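Extracellular invertase (Aspergillus kawachii, PDB 5XH8) is a GH32 beta-fructofuranosidase with high transfructosylation activity, which probably splits sucrose and passes the fructosyl unit on to form fructooligosaccharides such as 1-kestose. Local coordinates at residues H287-V292 against G310-G315. Numbering follows the deposited sequence.
With NA (sodium ion), chain B.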
loop_
_atom_site.group_PDB
_atom_site.type_symbol
_atom_site.label_atom_id
_atom_site.label_comp_id
_atom_site.label_asym_id
_atom_site.label_seq_id
_atom_site.Cartn_x
_atom_site.Cartn_y
_atom_site.Cartn_z
ATOM N N HIS A 287 28.356 11.912 -1.161
ATOM C CA HIS A 287 27.341 12.024 -0.112
ATOM C C HIS A 287 27.602 13.305 0.672
ATOM O O HIS A 287 28.417 13.312 1.602
ATOM C CB HIS A 287 27.404 10.785 0.806
ATOM C CG HIS A 287 26.979 9.500 0.152
ATOM N ND1 HIS A 287 27.816 8.761 -0.663
ATOM C CD2 HIS A 287 25.814 8.807 0.216
ATOM C CE1 HIS A 287 27.189 7.663 -1.057
ATOM N NE2 HIS A 287 25.964 7.681 -0.556
ATOM N N ASP A 288 26.923 14.392 0.305
ATOM C CA ASP A 288 27.074 15.684 0.997
ATOM C C ASP A 288 26.127 15.825 2.194
ATOM O O ASP A 288 24.942 15.574 2.041
ATOM C CB ASP A 288 26.787 16.846 0.041
ATOM C CG ASP A 288 27.892 17.075 -0.974
ATOM O OD1 ASP A 288 29.040 16.593 -0.771
ATOM O OD2 ASP A 288 27.576 17.750 -1.980
ATOM N N MET A 289 26.659 16.246 3.355
ATOM C CA MET A 289 25.906 16.402 4.598
ATOM C C MET A 289 25.703 17.889 4.872
ATOM O O MET A 289 26.530 18.550 5.532
ATOM C CB MET A 289 26.613 15.738 5.773
ATOM C CG MET A 289 25.777 15.623 7.047
ATOM S SD MET A 289 24.129 14.921 6.793
ATOM C CE MET A 289 23.044 16.334 7.023
ATOM N N LEU A 290 24.594 18.402 4.352
ATOM C CA LEU A 290 24.331 19.851 4.315
ATOM C C LEU A 290 23.358 20.355 5.385
ATOM O O LEU A 290 22.517 19.600 5.902
ATOM C CB LEU A 290 23.800 20.228 2.931
ATOM C CG LEU A 290 24.571 19.789 1.698
ATOM C CD1 LEU A 290 23.856 20.243 0.426
ATOM C CD2 LEU A 290 25.978 20.344 1.727
ATOM N N TRP A 291 23.512 21.639 5.728
ATOM C CA TRP A 291 22.503 22.417 6.462
ATOM C C TRP A 291 22.083 23.599 5.586
ATOM O O TRP A 291 22.844 24.041 4.703
ATOM C CB TRP A 291 23.005 22.899 7.834
ATOM C CG TRP A 291 24.114 23.954 7.771
ATOM C CD1 TRP A 291 25.449 23.724 7.875
ATOM C CD2 TRP A 291 23.962 25.377 7.591
ATOM N NE1 TRP A 291 26.151 24.902 7.782
ATOM C CE2 TRP A 291 25.273 25.939 7.608
ATOM C CE3 TRP A 291 22.853 26.234 7.429
ATOM C CZ2 TRP A 291 25.518 27.330 7.445
ATOM C CZ3 TRP A 291 23.096 27.636 7.264
ATOM C CH2 TRP A 291 24.424 28.154 7.269
ATOM N N VAL A 292 20.859 24.080 5.807
ATOM C CA VAL A 292 20.271 25.154 4.991
ATOM C C VAL A 292 19.361 25.990 5.852
ATOM O O VAL A 292 18.516 25.445 6.571
ATOM C CB VAL A 292 19.421 24.624 3.817
ATOM C CG1 VAL A 292 19.040 25.761 2.863
ATOM C CG2 VAL A 292 20.159 23.547 3.052
ATOM N N GLY A 310 25.471 25.426 4.174
ATOM C CA GLY A 310 26.819 24.931 4.416
ATOM C C GLY A 310 26.793 23.447 4.682
ATOM O O GLY A 310 25.792 22.780 4.382
ATOM N N PHE A 311 27.885 22.944 5.256
ATOM C CA PHE A 311 27.993 21.535 5.625
ATOM C C PHE A 311 27.831 21.398 7.134
ATOM O O PHE A 311 28.434 22.158 7.898
ATOM C CB PHE A 311 29.338 20.953 5.202
ATOM C CG PHE A 311 29.427 20.609 3.749
ATOM C CD1 PHE A 311 29.702 21.594 2.804
ATOM C CD2 PHE A 311 29.264 19.290 3.310
ATOM C CE1 PHE A 311 29.796 21.280 1.467
ATOM C CE2 PHE A 311 29.362 18.970 1.958
ATOM C CZ PHE A 311 29.635 19.966 1.033
ATOM N N LEU A 312 26.973 20.473 7.570
ATOM C CA LEU A 312 26.949 20.045 8.958
ATOM C C LEU A 312 28.228 19.239 9.297
ATOM O O LEU A 312 28.722 19.251 10.452
ATOM C CB LEU A 312 25.685 19.235 9.222
ATOM C CG LEU A 312 25.482 18.683 10.627
ATOM C CD1 LEU A 312 25.510 19.776 11.688
ATOM C CD2 LEU A 312 24.180 17.926 10.660
ATOM N N ASP A 313 28.737 18.522 8.310
ATOM C CA ASP A 313 30.059 17.887 8.435
ATOM C C ASP A 313 30.648 17.704 7.049
ATOM O O ASP A 313 29.992 17.145 6.160
ATOM C CB ASP A 313 30.034 16.538 9.186
ATOM C CG ASP A 313 31.428 16.127 9.654
ATOM O OD1 ASP A 313 32.196 15.593 8.824
ATOM O OD2 ASP A 313 31.780 16.384 10.824
ATOM N N TRP A 314 31.884 18.184 6.881
ATOM C CA TRP A 314 32.597 18.129 5.601
ATOM C C TRP A 314 33.180 16.752 5.285
ATOM O O TRP A 314 33.681 16.545 4.175
ATOM C CB TRP A 314 33.719 19.208 5.539
ATOM C CG TRP A 314 33.237 20.610 5.332
ATOM C CD1 TRP A 314 32.862 21.506 6.295
ATOM C CD2 TRP A 314 33.092 21.282 4.083
ATOM N NE1 TRP A 314 32.475 22.684 5.717
ATOM C CE2 TRP A 314 32.615 22.579 4.362
ATOM C CE3 TRP A 314 33.321 20.914 2.749
ATOM C CZ2 TRP A 314 32.357 23.509 3.359
ATOM C CZ3 TRP A 314 33.070 21.836 1.752
ATOM C CH2 TRP A 314 32.583 23.122 2.062
ATOM N N GLY A 315 33.130 15.811 6.231
ATOM C CA GLY A 315 33.670 14.465 5.990
ATOM C C GLY A 315 33.058 13.781 4.781
ATOM O O GLY A 315 31.831 13.844 4.562
HETATM NA NA NA B . 29.820 13.439 3.368
HETATM O O HOH W 1 29.556 15.819 3.694
#
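Trp291 and Gly310 form the tight end of this antiparallel hairpin. Their backbones exchange two nearly straight hydrogen bonds, Trp291 N to Gly310 O (2.9 Å) and Gly310 N to Trp291 O (3.0 Å). The Trp291 indole, set between its own backbone N and carbonyl carbon (chi1 68°), folds back over the glycine: Gly310 CA makes a CH-pi contact with the five-membered ring, 3.8 Å from its centroid, while Phe311 O meets the indole edge in the ring plane. One residue along, at the non-hydrogen-bonded pair Leu290–Phe311, the chains draw closer, and the two side chains, though their first bonds diverge, lie alongside each other, pointing the same way. Leu290 CD2 stands 3.6 Å from the centroid of the Phe311 ring, only 9° off its normal; Trp314 covers the opposite face near the rim, and Asp288 OD1 lies in plane at the ring edge, its carboxylate standing steeply to the ring.

Beyond Phe311 the pairing opens. Leu312 N still reaches Met289 O at 2.8 Å, but the bond is bent (132° at the hydrogen), and the chain turns a corner at Leu312. Here a water takes over, accepting from Met289 N (2.9 Å) and donating to Asp313 O (2.8 Å). The same water binds the sodium ion, which His287 O and Gly315 O join directly; the carbonyl oxygens of Phe316 and Ser318 complete the site. The metal and water thus bridge the diverging backbones. Asp313 OD1 accepts from Gly315 N, an Asx turn in the loop that presents the Gly315 carbonyl to the sodium ion, and is also hydrogen-bonded to Ser318 OG; OD2 forms a salt bridge with Arg374.

Within the GH32 beta-propeller, strand 286-298 runs between strands 265-274 and 302-311 of one antiparallel sheet, while the Trp291 indole packs against strand 408-418.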